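Local coordinates for E3 ubiquitin-protein ligase HERC2 (Homo sapiens, PDB 4L1M) that probably attaches ubiquitin to target proteins as a HECT-type E3 ligase, represented by its first RCC1-like domain, a seven-bladed beta-propeller, at residues Gly267-Ile272 against Trp283-Asn288; Gly319-Leu324 against Trp335-Gln340. All coordinates share one frame; numbering follows the deposited sequence.

Contact 1. Residues Gly267-Ile272 against Trp283-Asn288; sequences GSQFSI and WGKGDN. With SO4 (sulfate ion), chain F.
Ser-271 and Trp-283 pair near the open end of an antiparallel beta hairpin, the second and third strands of a four-stranded blade in the RCC1-type propeller. Two bonds close this hydrogen-bonded pair: Ser-271 N reaches Trp-283 O at 2.8 Å, and Trp-283 N returns to Ser-271 O at 3.1 Å. Both side chains leave on the same face of the sheet. There the indole of Trp-283, with CG set between its own N and carbonyl carbon (chi1 66°), folds back over the neighbouring strand, and Ser-271 CB presses on one ring face, 3.8 Å from the centroid of the five-membered ring. The serine hydroxyl is engaged beyond the hairpin by Gln-218 and the carbonyl of Lys-238. Phe-270 and Gly-284 form the next, non-hydrogen-bonded pair, their CA atoms only 4.1 Å apart. The Phe-270 side chain starts beside Trp-283 O but carries its ring off toward the type II turn at Gly-267, whose N lies over the centre of one ring face.

Past Gly-284 the contact changes character. Lys-285 N still donates to Gln-269 O, but from there partly exposed side chains take over. The lysine runs fully extended, its CG anti to N (chi1 -169°), and lays CD against Gln-269 CB at 3.8 Å. The amide of Gln-269 bends away to Lys-238 and Asp-216. A sulfate, probably from the crystallisation liquor, sits at this looser end, held also by Arg-290. Ser-268 OG lies within hydrogen-bonding distance of two of its oxygens, and Lys-285 NZ donates to its O3 at 3.0 Å.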
loop_
_atom_site.group_PDB
_atom_site.type_symbol
_atom_site.label_atom_id
_atom_site.label_comp_id
_atom_site.label_asym_id
_atom_site.label_seq_id
_atom_site.Cartn_x
_atom_site.Cartn_y
_atom_site.Cartn_z
ATOM N N GLY A 267 2.877 5.904 -4.220
ATOM C CA GLY A 267 1.734 6.811 -4.223
ATOM C C GLY A 267 1.509 7.132 -5.667
ATOM O O GLY A 267 2.093 6.487 -6.528
ATOM N N SER A 268 0.710 8.148 -5.954
ATOM C CA SER A 268 0.393 8.486 -7.351
ATOM C C SER A 268 1.596 9.091 -8.043
ATOM O O SER A 268 2.004 10.199 -7.735
ATOM C CB SER A 268 -0.798 9.448 -7.429
ATOM O OG SER A 268 -1.118 9.726 -8.779
ATOM N N GLN A 269 2.195 8.312 -8.931
ATOM C CA GLN A 269 3.340 8.731 -9.740
ATOM C C GLN A 269 4.601 9.003 -8.940
ATOM O O GLN A 269 5.482 9.729 -9.412
ATOM C CB GLN A 269 2.968 9.944 -10.615
ATOM C CG GLN A 269 1.776 9.691 -11.572
ATOM C CD GLN A 269 2.102 8.658 -12.643
ATOM O OE1 GLN A 269 3.012 8.862 -13.412
ATOM N NE2 GLN A 269 1.412 7.543 -12.655
ATOM N N PHE A 270 4.710 8.418 -7.748
ATOM C CA PHE A 270 5.946 8.501 -6.959
ATOM C C PHE A 270 6.174 7.246 -6.136
ATOM O O PHE A 270 5.271 6.451 -5.935
ATOM C CB PHE A 270 5.995 9.757 -6.072
ATOM C CG PHE A 270 5.138 9.692 -4.830
ATOM C CD1 PHE A 270 3.802 9.982 -4.886
ATOM C CD2 PHE A 270 5.692 9.413 -3.603
ATOM C CE1 PHE A 270 3.015 9.972 -3.728
ATOM C CE2 PHE A 270 4.914 9.398 -2.445
ATOM C CZ PHE A 270 3.571 9.666 -2.515
ATOM N N SER A 271 7.397 7.104 -5.669
ATOM C CA SER A 271 7.865 5.884 -5.095
ATOM C C SER A 271 8.589 6.162 -3.787
ATOM O O SER A 271 9.143 7.236 -3.586
ATOM C CB SER A 271 8.827 5.239 -6.075
ATOM O OG SER A 271 8.180 4.996 -7.315
ATOM N N ILE A 272 8.583 5.165 -2.912
ATOM C CA ILE A 272 9.141 5.247 -1.578
ATOM C C ILE A 272 9.939 3.969 -1.282
ATOM O O ILE A 272 9.503 2.870 -1.612
ATOM C CB ILE A 272 7.996 5.294 -0.560
ATOM C CG1 ILE A 272 7.196 6.588 -0.681
ATOM C CG2 ILE A 272 8.523 5.110 0.868
ATOM C CD1 ILE A 272 7.904 7.765 -0.047
ATOM N N TRP A 283 11.082 9.435 -4.453
ATOM C CA TRP A 283 11.388 9.945 -5.781
ATOM C C TRP A 283 10.167 9.788 -6.678
ATOM O O TRP A 283 9.188 9.110 -6.309
ATOM C CB TRP A 283 12.600 9.235 -6.342
ATOM C CG TRP A 283 12.397 7.797 -6.618
ATOM C CD1 TRP A 283 12.154 7.241 -7.828
ATOM C CD2 TRP A 283 12.507 6.705 -5.689
ATOM N NE1 TRP A 283 12.071 5.872 -7.724
ATOM C CE2 TRP A 283 12.272 5.516 -6.416
ATOM C CE3 TRP A 283 12.757 6.612 -4.322
ATOM C CZ2 TRP A 283 12.265 4.246 -5.811
ATOM C CZ3 TRP A 283 12.735 5.343 -3.721
ATOM C CH2 TRP A 283 12.495 4.186 -4.473
ATOM N N GLY A 284 10.191 10.474 -7.828
ATOM C CA GLY A 284 9.037 10.552 -8.727
ATOM C C GLY A 284 8.460 11.954 -8.863
ATOM O O GLY A 284 9.194 12.940 -8.797
ATOM N N LYS A 285 7.149 12.041 -9.072
ATOM C CA LYS A 285 6.486 13.314 -9.343
ATOM C C LYS A 285 6.448 14.214 -8.100
ATOM O O LYS A 285 6.188 13.732 -6.981
ATOM C CB LYS A 285 5.069 13.037 -9.784
ATOM C CG LYS A 285 4.305 14.217 -10.362
ATOM C CD LYS A 285 2.966 13.761 -10.914
ATOM C CE LYS A 285 2.213 14.936 -11.520
ATOM N NZ LYS A 285 0.815 14.595 -11.921
ATOM N N GLY A 286 6.673 15.506 -8.305
ATOM C CA GLY A 286 6.901 16.440 -7.227
ATOM C C GLY A 286 5.711 17.317 -6.881
ATOM O O GLY A 286 5.722 17.986 -5.854
ATOM N N ASP A 287 4.668 17.289 -7.695
ATOM C CA ASP A 287 3.546 18.203 -7.518
ATOM C C ASP A 287 2.901 18.020 -6.152
ATOM O O ASP A 287 2.819 16.910 -5.618
ATOM C CB ASP A 287 2.454 17.985 -8.579
ATOM C CG ASP A 287 2.936 18.216 -10.000
ATOM O OD1 ASP A 287 4.165 18.225 -10.241
ATOM O OD2 ASP A 287 2.067 18.326 -10.898
ATOM N N ASN A 288 2.423 19.126 -5.600
ATOM C CA ASN A 288 1.670 19.117 -4.361
ATOM C C ASN A 288 2.515 18.630 -3.187
ATOM O O ASN A 288 1.972 18.177 -2.196
ATOM C CB ASN A 288 0.414 18.254 -4.533
ATOM C CG ASN A 288 -0.298 18.520 -5.840
ATOM O OD1 ASN A 288 -0.361 17.667 -6.715
ATOM N ND2 ASN A 288 -0.809 19.706 -5.989
HETATM S S SO4 F . -1.789 13.255 -9.822
HETATM O O1 SO4 F . -2.249 12.738 -8.532
HETATM O O2 SO4 F . -2.975 13.361 -10.708
HETATM O O3 SO4 F . -1.156 14.587 -9.714
HETATM O O4 SO4 F . -0.757 12.324 -10.331
#

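Contact 2. Residues Gly319-Leu324 against Trp335-Gln340; sequences GSTHCL and WGSNDQ
At the open end of a beta hairpin, Cys-323 sets its CB over one face of the indole of Trp-335, 3.6 Å from the centroid of the six-membered ring and displaced toward its rim. With SG anti to the carbonyl carbon (chi1 -64°), the sulfur makes an oblique sulfur-aromatic contact, 4.5 Å from the same centroid. The indole NE1 points beyond the hairpin to the carbonyl of Arg-290. Between the two backbones, Cys-323 N donates to Trp-335 O at 3.1 Å, while the return bond from Trp-335 N to Cys-323 O is weak.

These strands are the middle pair of a propeller blade, and at Gly-336 the chain turns a corner. His-322, paired with Gly-336 without hydrogen bonds, brings its CA to 3.5 Å from Trp-335 O in a CA-H...O contact; its imidazole heads away, NE2 bonding Ser-375.

Just past the corner, Ser-337 N donates to Thr-321 O at 2.9 Å. Thr-321 OG1 comes alongside Ser-337 CB, and Ser-337 OG weakly accepts Asp-339 N, 3.5 Å away.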
loop_
_atom_site.group_PDB
_atom_site.type_symbol
_atom_site.label_atom_id
_atom_site.label_comp_id
_atom_site.label_asym_id
_atom_site.label_seq_id
_atom_site.Cartn_x
_atom_site.Cartn_y
_atom_site.Cartn_z
ATOM N N GLY A 319 -0.614 7.529 0.602
ATOM C CA GLY A 319 -1.912 7.740 -0.021
ATOM C C GLY A 319 -1.658 8.167 -1.448
ATOM O O GLY A 319 -0.573 7.950 -1.958
ATOM N N SER A 320 -2.634 8.779 -2.104
ATOM C CA SER A 320 -2.435 9.239 -3.489
ATOM C C SER A 320 -1.366 10.323 -3.563
ATOM O O SER A 320 -0.368 10.168 -4.273
ATOM C CB SER A 320 -3.731 9.761 -4.056
ATOM O OG SER A 320 -4.671 8.712 -4.088
ATOM N N THR A 321 -1.558 11.403 -2.811
ATOM C CA THR A 321 -0.638 12.524 -2.821
ATOM C C THR A 321 -0.182 12.981 -1.418
ATOM O O THR A 321 0.279 14.104 -1.264
ATOM C CB THR A 321 -1.256 13.709 -3.573
ATOM O OG1 THR A 321 -2.450 14.118 -2.924
ATOM C CG2 THR A 321 -1.583 13.326 -5.006
ATOM N N HIS A 322 -0.311 12.109 -0.410
ATOM C CA HIS A 322 0.181 12.393 0.941
ATOM C C HIS A 322 0.667 11.112 1.596
ATOM O O HIS A 322 0.346 10.031 1.126
ATOM C CB HIS A 322 -0.883 13.059 1.797
ATOM C CG HIS A 322 -1.882 12.116 2.394
ATOM N ND1 HIS A 322 -2.917 11.575 1.672
ATOM C CD2 HIS A 322 -2.039 11.666 3.662
ATOM C CE1 HIS A 322 -3.658 10.815 2.453
ATOM N NE2 HIS A 322 -3.151 10.857 3.670
ATOM N N CYS A 323 1.472 11.236 2.645
ATOM C CA CYS A 323 2.066 10.077 3.304
ATOM C C CYS A 323 2.073 10.237 4.793
ATOM O O CYS A 323 2.051 11.349 5.291
ATOM C CB CYS A 323 3.519 9.907 2.904
ATOM S SG CYS A 323 3.795 9.556 1.182
ATOM N N LEU A 324 2.114 9.098 5.477
ATOM C CA LEU A 324 2.386 9.015 6.898
ATOM C C LEU A 324 3.625 8.152 7.107
ATOM O O LEU A 324 3.883 7.231 6.334
ATOM C CB LEU A 324 1.246 8.361 7.667
ATOM C CG LEU A 324 -0.156 8.971 7.687
ATOM C CD1 LEU A 324 -0.936 8.459 8.889
ATOM C CD2 LEU A 324 -0.130 10.488 7.704
ATOM N N TRP A 335 3.396 14.400 5.492
ATOM C CA TRP A 335 3.744 15.456 4.527
ATOM C C TRP A 335 2.936 15.272 3.258
ATOM O O TRP A 335 2.339 14.216 3.036
ATOM C CB TRP A 335 5.247 15.425 4.180
ATOM C CG TRP A 335 5.640 14.226 3.397
ATOM C CD1 TRP A 335 5.674 14.122 2.065
ATOM C CD2 TRP A 335 6.055 12.964 3.914
ATOM N NE1 TRP A 335 6.100 12.874 1.692
ATOM C CE2 TRP A 335 6.343 12.144 2.822
ATOM C CE3 TRP A 335 6.240 12.455 5.201
ATOM C CZ2 TRP A 335 6.787 10.833 2.964
ATOM C CZ3 TRP A 335 6.684 11.145 5.339
ATOM C CH2 TRP A 335 6.940 10.348 4.219
ATOM N N GLY A 336 2.955 16.302 2.418
ATOM C CA GLY A 336 2.351 16.221 1.099
ATOM C C GLY A 336 1.125 17.086 0.945
ATOM O O GLY A 336 1.018 18.159 1.546
ATOM N N SER A 337 0.205 16.628 0.103
ATOM C CA SER A 337 -0.932 17.442 -0.290
ATOM C C SER A 337 -1.879 17.615 0.883
ATOM O O SER A 337 -2.024 16.714 1.713
ATOM C CB SER A 337 -1.648 16.804 -1.488
ATOM O OG SER A 337 -2.920 17.390 -1.708
ATOM N N ASN A 338 -2.519 18.783 0.946
ATOM C CA ASN A 338 -3.515 19.066 1.975
ATOM C C ASN A 338 -4.773 19.717 1.388
ATOM O O ASN A 338 -5.443 20.515 2.057
ATOM C CB ASN A 338 -2.902 19.947 3.065
ATOM C CG ASN A 338 -3.709 19.936 4.355
ATOM O OD1 ASN A 338 -4.340 18.943 4.695
ATOM N ND2 ASN A 338 -3.682 21.053 5.084
ATOM N N ASP A 339 -5.117 19.337 0.158
ATOM C CA ASP A 339 -6.334 19.856 -0.512
ATOM C C ASP A 339 -7.640 19.453 0.173
ATOM O O ASP A 339 -8.629 20.152 0.049
ATOM C CB ASP A 339 -6.380 19.445 -1.993
ATOM C CG ASP A 339 -6.132 17.940 -2.225
ATOM O OD1 ASP A 339 -6.127 17.127 -1.282
ATOM O OD2 ASP A 339 -5.934 17.567 -3.393
ATOM N N GLN A 340 -7.616 18.327 0.895
ATOM C CA GLN A 340 -8.773 17.773 1.621
ATOM C C GLN A 340 -8.487 17.538 3.108
ATOM O O GLN A 340 -8.988 16.574 3.693
ATOM C CB GLN A 340 -9.158 16.427 1.018
ATOM C CG GLN A 340 -9.367 16.435 -0.488
ATOM C CD GLN A 340 -10.698 17.028 -0.885
ATOM O OE1 GLN A 340 -11.445 17.551 -0.054
ATOM N NE2 GLN A 340 -11.008 16.944 -2.170
#

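In the fold
Contacts 1 and 2 follow one another along the chain and occupy equivalent places in two consecutive blades, the sheets that begin with strands 261-267 and 313-318. Each joins the second strand of its blade to the end of the third. Their centres lie about 11 Å apart, each about 14 Å from the centre of the chain. The blades meet directly: Ser-268 N and Ser-320 O form a probable hydrogen bond at 2.8 Å, and Phe-270 CZ packs on Cys-323 SG at 3.7 Å. The same hairpin pairing thus recurs in neighbouring blades of the RCC1-like domain; the ring closes elsewhere, where strands 27-31 and 45-46 complete the sheet of 365-370 and 374-379.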